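Local coordinates for catabolite control protein A (Lactococcus lactis, PDB 2O20), which probably acts as a global DNA-binding regulator of transcription, governing carbon catabolite repression and activation as a member of the LacI family, at residues G149-D152 and G153-I157; I211-E215 and N216-E220; V290-L294 and Y295-A299. The protein carries 1 engineered substitution. All blocks are in the same frame, centred on the assembly; numbering follows the deposited sequence.

Interaction 1. Residues G149-D152 and G153-I157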
loop_
_atom_site.group_PDB
_atom_site.type_symbol
_atom_site.label_atom_id
_atom_site.label_comp_id
_atom_site.label_asym_id
_atom_site.label_seq_id
_atom_site.Cartn_x
_atom_site.Cartn_y
_atom_site.Cartn_z
ATOM N N GLY D 149 -12.812 -8.822 8.372
ATOM C CA GLY D 149 -12.156 -9.690 7.402
ATOM C C GLY D 149 -11.907 -11.094 7.913
ATOM O O GLY D 149 -11.287 -11.916 7.219
ATOM N N THR D 150 -12.366 -11.380 9.132
ATOM C CA THR D 150 -12.322 -12.745 9.662
ATOM C C THR D 150 -13.563 -13.025 10.498
ATOM O O THR D 150 -14.280 -12.102 10.907
ATOM C CB THR D 150 -10.999 -13.031 10.433
ATOM O OG1 THR D 150 -10.863 -14.452 10.673
ATOM C CG2 THR D 150 -10.920 -12.231 11.739
ATOM N N ILE D 151 -13.835 -14.320 10.678
ATOM C CA ILE D 151 -15.047 -14.803 11.325
ATOM C C ILE D 151 -14.674 -15.731 12.480
ATOM O O ILE D 151 -13.861 -16.648 12.309
ATOM C CB ILE D 151 -15.936 -15.572 10.336
ATOM C CG1 ILE D 151 -16.266 -14.718 9.098
ATOM C CG2 ILE D 151 -17.219 -16.033 11.026
ATOM C CD1 ILE D 151 -16.818 -15.513 7.937
ATOM N N ASP D 152 -15.260 -15.473 13.653
ATOM C CA ASP D 152 -15.136 -16.346 14.822
ATOM C C ASP D 152 -15.985 -17.613 14.589
ATOM O O ASP D 152 -17.158 -17.519 14.238
ATOM C CB ASP D 152 -15.614 -15.579 16.077
ATOM C CG ASP D 152 -15.617 -16.427 17.362
ATOM O OD1 ASP D 152 -14.774 -17.350 17.494
ATOM O OD2 ASP D 152 -16.465 -16.143 18.255
ATOM N N GLY D 153 -15.387 -18.782 14.799
ATOM C CA GLY D 153 -16.071 -20.081 14.653
ATOM C C GLY D 153 -17.317 -20.251 15.514
ATOM O O GLY D 153 -18.337 -20.789 15.061
ATOM N N ASP D 154 -17.252 -19.784 16.756
ATOM C CA ASP D 154 -18.403 -19.850 17.652
ATOM C C ASP D 154 -19.462 -18.829 17.238
ATOM O O ASP D 154 -20.640 -18.994 17.537
ATOM C CB ASP D 154 -17.966 -19.610 19.095
ATOM C CG ASP D 154 -16.822 -20.527 19.524
ATOM O OD1 ASP D 154 -16.890 -21.747 19.239
ATOM O OD2 ASP D 154 -15.851 -20.016 20.131
ATOM N N LYS D 155 -19.028 -17.784 16.537
ATOM C CA LYS D 155 -19.903 -16.700 16.062
ATOM C C LYS D 155 -20.518 -15.914 17.210
ATOM O O LYS D 155 -21.642 -15.441 17.104
ATOM C CB LYS D 155 -21.003 -17.217 15.108
ATOM C CG LYS D 155 -20.487 -17.867 13.822
ATOM C CD LYS D 155 -20.008 -16.832 12.801
ATOM C CE LYS D 155 -21.191 -16.142 12.097
ATOM N NZ LYS D 155 -20.762 -15.044 11.192
ATOM N N GLU D 156 -19.772 -15.759 18.299
ATOM C CA GLU D 156 -20.187 -14.870 19.389
ATOM C C GLU D 156 -19.514 -13.482 19.272
ATOM O O GLU D 156 -20.124 -12.457 19.571
ATOM C CB GLU D 156 -19.942 -15.532 20.768
ATOM C CG GLU D 156 -18.489 -15.509 21.316
ATOM C CD GLU D 156 -17.765 -16.842 21.223
ATOM O OE1 GLU D 156 -18.379 -17.870 21.592
ATOM O OE2 GLU D 156 -16.575 -16.861 20.802
ATOM N N ILE D 157 -18.268 -13.450 18.806
ATOM C CA ILE D 157 -17.521 -12.196 18.727
ATOM C C ILE D 157 -18.051 -11.398 17.531
ATOM O O ILE D 157 -18.165 -11.942 16.439
ATOM C CB ILE D 157 -16.016 -12.440 18.581
ATOM C CG1 ILE D 157 -15.504 -13.279 19.756
ATOM C CG2 ILE D 157 -15.250 -11.116 18.515
ATOM C CD1 ILE D 157 -14.110 -13.827 19.553
HETATM O O HOH W 1 -17.671 -13.677 14.131
#
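Asp152 OD2 is the focus of this tight loop. The N-H of Ile157 points almost straight at it, 3.3 Å from Ile157 N to Asp152 OD2, and uses the anti lone pair, the one turned away from OD1. The amide of Glu156 adds a weak bond to the same oxygen. With CG anti to the backbone N (chi1 176°), the carboxylate of Asp152 swings toward the amides of Glu156 and Ile157, while its other oxygen, OD1, forms a salt bridge with Arg135. Glu156 bends back at chi2, bringing its OE2 to 2.6 Å from Asp152 OD2, the two carboxylate planes turned 47° apart. Beside them the backbone makes a turn, closed weakly by Lys155 N on Asp152 O at 3.0 Å. The Lys155 chain, bent twice, crosses Ile151 and presses CD to within 3.4 Å of Ile151 CG2, tighter than usual, while NZ reaches on to Gln318. A water spans the two sides of the turn, accepting from Asp152 N and donating to Ile157 O. Two carboxylates so close would repel each other if both were charged, so one of the pair probably carries a proton and shares it with the other.

Interaction 2. Residues I211-E215 and N216-E220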
loop_
_atom_site.group_PDB
_atom_site.type_symbol
_atom_site.label_atom_id
_atom_site.label_comp_id
_atom_site.label_asym_id
_atom_site.label_seq_id
_atom_site.Cartn_x
_atom_site.Cartn_y
_atom_site.Cartn_z
ATOM N N ILE D 211 -18.064 -31.058 -12.750
ATOM C CA ILE D 211 -16.606 -31.130 -12.648
ATOM C C ILE D 211 -16.228 -31.775 -11.324
ATOM O O ILE D 211 -16.671 -31.332 -10.293
ATOM C CB ILE D 211 -15.961 -29.733 -12.713
ATOM C CG1 ILE D 211 -16.267 -29.079 -14.061
ATOM C CG2 ILE D 211 -14.431 -29.842 -12.440
ATOM C CD1 ILE D 211 -16.161 -27.617 -14.051
ATOM N N GLU D 212 -15.403 -32.807 -11.353
ATOM C CA GLU D 212 -14.927 -33.446 -10.118
ATOM C C GLU D 212 -13.974 -32.546 -9.352
ATOM O O GLU D 212 -13.106 -31.901 -9.952
ATOM C CB GLU D 212 -14.256 -34.797 -10.406
ATOM C CG GLU D 212 -15.137 -35.765 -11.187
ATOM C CD GLU D 212 -14.681 -37.211 -11.092
ATOM O OE1 GLU D 212 -15.556 -38.090 -10.919
ATOM O OE2 GLU D 212 -13.462 -37.475 -11.195
ATOM N N PHE D 213 -14.158 -32.513 -8.033
ATOM C CA PHE D 213 -13.284 -31.809 -7.124
ATOM C C PHE D 213 -11.977 -32.562 -6.982
ATOM O O PHE D 213 -11.950 -33.772 -6.872
ATOM C CB PHE D 213 -13.952 -31.650 -5.744
ATOM C CG PHE D 213 -13.026 -31.174 -4.662
ATOM C CD1 PHE D 213 -12.516 -29.880 -4.676
ATOM C CD2 PHE D 213 -12.670 -32.011 -3.624
ATOM C CE1 PHE D 213 -11.660 -29.446 -3.692
ATOM C CE2 PHE D 213 -11.813 -31.587 -2.639
ATOM C CZ PHE D 213 -11.311 -30.288 -2.662
ATOM N N ASP D 214 -10.883 -31.820 -6.961
ATOM C CA ASP D 214 -9.558 -32.398 -6.857
ATOM C C ASP D 214 -8.805 -31.551 -5.842
ATOM O O ASP D 214 -8.539 -30.372 -6.112
ATOM C CB ASP D 214 -8.875 -32.332 -8.223
ATOM C CG ASP D 214 -7.477 -32.920 -8.214
ATOM O OD1 ASP D 214 -6.974 -33.387 -7.147
ATOM O OD2 ASP D 214 -6.872 -32.919 -9.301
ATOM N N GLU D 215 -8.500 -32.125 -4.678
ATOM C CA GLU D 215 -7.805 -31.382 -3.638
ATOM C C GLU D 215 -6.433 -30.880 -4.129
ATOM O O GLU D 215 -5.879 -29.924 -3.576
ATOM C CB GLU D 215 -7.668 -32.208 -2.351
ATOM C CG GLU D 215 -6.801 -33.441 -2.476
ATOM C CD GLU D 215 -6.442 -34.050 -1.127
ATOM O OE1 GLU D 215 -6.195 -35.276 -1.079
ATOM O OE2 GLU D 215 -6.402 -33.304 -0.116
ATOM N N ASN D 216 -5.893 -31.497 -5.179
ATOM C CA ASN D 216 -4.583 -31.080 -5.696
ATOM C C ASN D 216 -4.580 -29.774 -6.500
ATOM O O ASN D 216 -3.501 -29.261 -6.850
ATOM C CB ASN D 216 -3.936 -32.219 -6.465
ATOM C CG ASN D 216 -3.545 -33.375 -5.553
ATOM O OD1 ASN D 216 -3.486 -34.529 -5.981
ATOM N ND2 ASN D 216 -3.295 -33.070 -4.281
ATOM N N LEU D 217 -5.771 -29.220 -6.763
ATOM C CA LEU D 217 -5.888 -27.883 -7.344
ATOM C C LEU D 217 -6.242 -26.802 -6.307
ATOM O O LEU D 217 -6.610 -25.688 -6.676
ATOM C CB LEU D 217 -6.878 -27.878 -8.511
ATOM C CG LEU D 217 -6.524 -28.727 -9.748
ATOM C CD1 LEU D 217 -7.659 -28.593 -10.793
ATOM C CD2 LEU D 217 -5.216 -28.333 -10.359
ATOM N N VAL D 218 -6.129 -27.142 -5.017
ATOM C CA VAL D 218 -6.289 -26.192 -3.931
ATOM C C VAL D 218 -4.918 -25.995 -3.285
ATOM O O VAL D 218 -4.188 -26.952 -2.978
ATOM C CB VAL D 218 -7.349 -26.636 -2.901
ATOM C CG1 VAL D 218 -7.446 -25.613 -1.757
ATOM C CG2 VAL D 218 -8.691 -26.822 -3.590
ATOM N N PHE D 219 -4.551 -24.733 -3.181
ATOM C CA PHE D 219 -3.229 -24.333 -2.732
ATOM C C PHE D 219 -3.407 -23.471 -1.488
ATOM O O PHE D 219 -3.834 -22.321 -1.586
ATOM C CB PHE D 219 -2.524 -23.583 -3.862
ATOM C CG PHE D 219 -2.262 -24.440 -5.069
ATOM C CD1 PHE D 219 -1.070 -25.152 -5.197
ATOM C CD2 PHE D 219 -3.231 -24.597 -6.066
ATOM C CE1 PHE D 219 -0.842 -25.978 -6.306
ATOM C CE2 PHE D 219 -3.013 -25.428 -7.164
ATOM C CZ PHE D 219 -1.814 -26.112 -7.292
ATOM N N GLU D 220 -3.116 -24.058 -0.318
ATOM C CA GLU D 220 -3.242 -23.382 0.971
ATOM C C GLU D 220 -1.979 -22.658 1.475
ATOM O O GLU D 220 -0.847 -22.975 1.099
ATOM C CB GLU D 220 -3.596 -24.401 2.062
ATOM C CG GLU D 220 -4.961 -25.042 1.965
ATOM C CD GLU D 220 -5.154 -25.980 3.140
ATOM O OE1 GLU D 220 -5.108 -25.484 4.305
ATOM O OE2 GLU D 220 -5.307 -27.196 2.903
#
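Asp214 folds its side chain over the next turn of chain to reach Asn216. Its CG stands anti to the backbone N (chi1 -180°), which brings OD1 to 2.9 Å from Asn216 N. The bond is reasonably straight, yet the donor approaches from well above the carboxylate plane, about 60° out of it. Because the acceptor belongs to an aspartate two residues before the donor, this is an Asx turn. The same Asp214 OD1 rests 3.3 Å from Asn216 CB, and the Asn216 amide is turned by 64° against the carboxylate. From Asp214 on, the main chain makes a short 3-10 turn: Leu217 N donates to Asp214 O at 3.1 Å, and Val218 N to Glu215 O at the same length. An alanine in place of Asp214 would remove the carboxylate, and the amide of Asn216 would probably be left without its mate at the start of the turn.

Phe213 and Val218 meet across the turn. The ring, carried by a CG likewise anti to its backbone N, offers Phe213 CE1 to Val218 CG2 at 4.0 Å, the two side chains crossing at about a right angle. Glu215 N stands over one face of the ring, displaced toward its rim, and both Phe213 and Val218 lean on Tyr202 of helix 193-208. Leu217 and Phe219 hydrogen-bond through their backbones to Tyr185 of strand 183-186. The turn thus delivers the chain from helix 193-208 into edge strand 218-219, parallel to strand 183-186, as in the beta-alpha-beta crossovers of periplasmic-binding-protein-like domains.

Interaction 3. Residues V290-L294 and Y295-A299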
loop_
_atom_site.group_PDB
_atom_site.type_symbol
_atom_site.label_atom_id
_atom_site.label_comp_id
_atom_site.label_asym_id
_atom_site.label_seq_id
_atom_site.Cartn_x
_atom_site.Cartn_y
_atom_site.Cartn_z
ATOM N N VAL D 290 -13.129 -9.871 -7.435
ATOM C CA VAL D 290 -14.170 -9.535 -6.468
ATOM C C VAL D 290 -13.815 -8.165 -5.854
ATOM O O VAL D 290 -12.671 -7.940 -5.404
ATOM C CB VAL D 290 -14.266 -10.617 -5.345
ATOM C CG1 VAL D 290 -15.149 -10.170 -4.171
ATOM C CG2 VAL D 290 -14.729 -11.950 -5.930
ATOM N N ASN D 291 -14.775 -7.236 -5.876
ATOM C CA ASN D 291 -14.649 -5.950 -5.188
ATOM C C ASN D 291 -15.288 -6.030 -3.787
ATOM O O ASN D 291 -16.522 -6.171 -3.664
ATOM C CB ASN D 291 -15.307 -4.832 -6.006
ATOM C CG ASN D 291 -15.039 -3.435 -5.428
ATOM O OD1 ASN D 291 -13.904 -2.969 -5.381
ATOM N ND2 ASN D 291 -16.094 -2.765 -4.995
ATOM N N GLN D 292 -14.457 -5.958 -2.750
ATOM C CA GLN D 292 -14.942 -5.829 -1.380
ATOM C C GLN D 292 -14.982 -4.348 -1.036
ATOM O O GLN D 292 -14.091 -3.581 -1.450
ATOM C CB GLN D 292 -14.040 -6.561 -0.393
ATOM C CG GLN D 292 -13.941 -8.079 -0.632
ATOM C CD GLN D 292 -13.163 -8.769 0.495
ATOM O OE1 GLN D 292 -13.217 -8.335 1.631
ATOM N NE2 GLN D 292 -12.426 -9.821 0.171
ATOM N N PRO D 293 -16.009 -3.927 -0.277
ATOM C CA PRO D 293 -16.162 -2.521 0.121
ATOM C C PRO D 293 -15.288 -2.218 1.341
ATOM O O PRO D 293 -15.774 -2.078 2.465
ATOM C CB PRO D 293 -17.664 -2.422 0.390
ATOM C CG PRO D 293 -17.961 -3.771 1.012
ATOM C CD PRO D 293 -17.111 -4.758 0.248
ATOM N N LEU D 294 -13.976 -2.108 1.103
ATOM C CA LEU D 294 -12.990 -2.076 2.183
ATOM C C LEU D 294 -13.147 -0.895 3.168
ATOM O O LEU D 294 -13.108 -1.086 4.373
ATOM C CB LEU D 294 -11.596 -2.080 1.588
ATOM C CG LEU D 294 -11.156 -3.326 0.768
ATOM C CD1 LEU D 294 -9.711 -3.133 0.397
ATOM C CD2 LEU D 294 -11.341 -4.608 1.522
ATOM N N TYR D 295 -13.294 0.318 2.658
ATOM C CA TYR D 295 -13.569 1.453 3.531
ATOM C C TYR D 295 -14.814 1.220 4.403
ATOM O O TYR D 295 -14.800 1.472 5.594
ATOM C CB TYR D 295 -13.755 2.719 2.698
ATOM C CG TYR D 295 -14.029 3.965 3.522
ATOM C CD1 TYR D 295 -12.984 4.755 3.963
ATOM C CD2 TYR D 295 -15.324 4.350 3.844
ATOM C CE1 TYR D 295 -13.221 5.904 4.707
ATOM C CE2 TYR D 295 -15.572 5.499 4.597
ATOM C CZ TYR D 295 -14.503 6.266 5.029
ATOM O OH TYR D 295 -14.726 7.411 5.768
ATOM N N ASP D 296 -15.871 0.704 3.799
ATOM C CA ASP D 296 -17.132 0.437 4.512
ATOM C C ASP D 296 -17.022 -0.666 5.556
ATOM O O ASP D 296 -17.687 -0.632 6.580
ATOM C CB ASP D 296 -18.215 0.080 3.500
ATOM C CG ASP D 296 -18.648 1.270 2.655
ATOM O OD1 ASP D 296 -18.476 2.430 3.112
ATOM O OD2 ASP D 296 -19.211 1.042 1.564
ATOM N N LEU D 297 -16.186 -1.667 5.294
ATOM C CA LEU D 297 -15.946 -2.703 6.279
ATOM C C LEU D 297 -15.410 -2.118 7.579
ATOM O O LEU D 297 -15.877 -2.491 8.659
ATOM C CB LEU D 297 -14.954 -3.767 5.729
ATOM C CG LEU D 297 -15.406 -4.735 4.642
ATOM C CD1 LEU D 297 -14.230 -5.489 4.094
ATOM C CD2 LEU D 297 -16.449 -5.729 5.169
ATOM N N GLY D 298 -14.415 -1.223 7.466
ATOM C CA GLY D 298 -13.856 -0.458 8.602
ATOM C C GLY D 298 -14.859 0.509 9.268
ATOM O O GLY D 298 -14.981 0.543 10.498
ATOM N N ALA D 299 -15.551 1.310 8.461
ATOM C CA ALA D 299 -16.533 2.268 8.979
ATOM C C ALA D 299 -17.660 1.552 9.717
ATOM O O ALA D 299 -18.043 1.940 10.835
ATOM C CB ALA D 299 -17.080 3.135 7.858
#
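The first turn of helix 294-309 opens with Leu297 N donating to Pro293 O over 2.9 Å, nearly along the C=O axis (165°). Leu294 O then receives Gly298 N, a straight but weak bond of 3.4 Å. Just before this, Pro293 sits at the centre of an inverse gamma turn, closed weakly by Leu294 N on Gln292 O, so that the chain leaves strand 289-291 sharply and enters helix 294-309 with Pro293 at the N-cap position. This strand-to-helix passage is consistent with one of the interdomain crossovers of the LacI-type sugar-binding fold: Asn291 still pairs with Glu324 of strand 324-326, whereas Leu294 already packs on Tyr77 and Ala80 of helix 76-91.

Among the side chains, Leu294 and Leu297 cross at a slant and touch by single methyls, CD2 of Leu294 to CD1 of Leu297 at 4.0 Å. The same methyl, Leu297 CD1, meets Gln292 OE1 at 3.9 Å. Gln292 runs extended beyond CG, and its NE2 is held by the carbonyl of Gly274. Pro293 CB lies 4.0 Å from Asp296 CB, alongside the first turn. Asp296 CG, anti to its carbonyl carbon (chi1 -70°), directs the carboxylate so that Asp296 OD2 also borders Pro293 CB. Asp296 OD1 lies in plane at the edge of the Tyr295 ring, whose hydroxyl bonds to Asp87.

Overall arrangement
The three turns follow one another along the chain without touching, all within the periplasmic-binding-protein-like region. Interactions 1 and 3 are the closest pair, with centres 18 Å and nearest atoms about 6 Å apart. The first joins strands 145-148 and 159-161 of the larger parallel sheet, and Gln318 at its side belongs to strand 318-320, one of the two edge strands of that sheet within the chain. Interaction 3 leads into helix 294-309; its Gln292 and Pro293 touch Ile162, just after strand 159-161. Interaction 2 is remote, its centre 26 Å from that of interaction 1 and 29 Å from that of interaction 3, at the edge of the smaller sheet. Interactions 2 and 3 lie on opposite sides of the chain's centre.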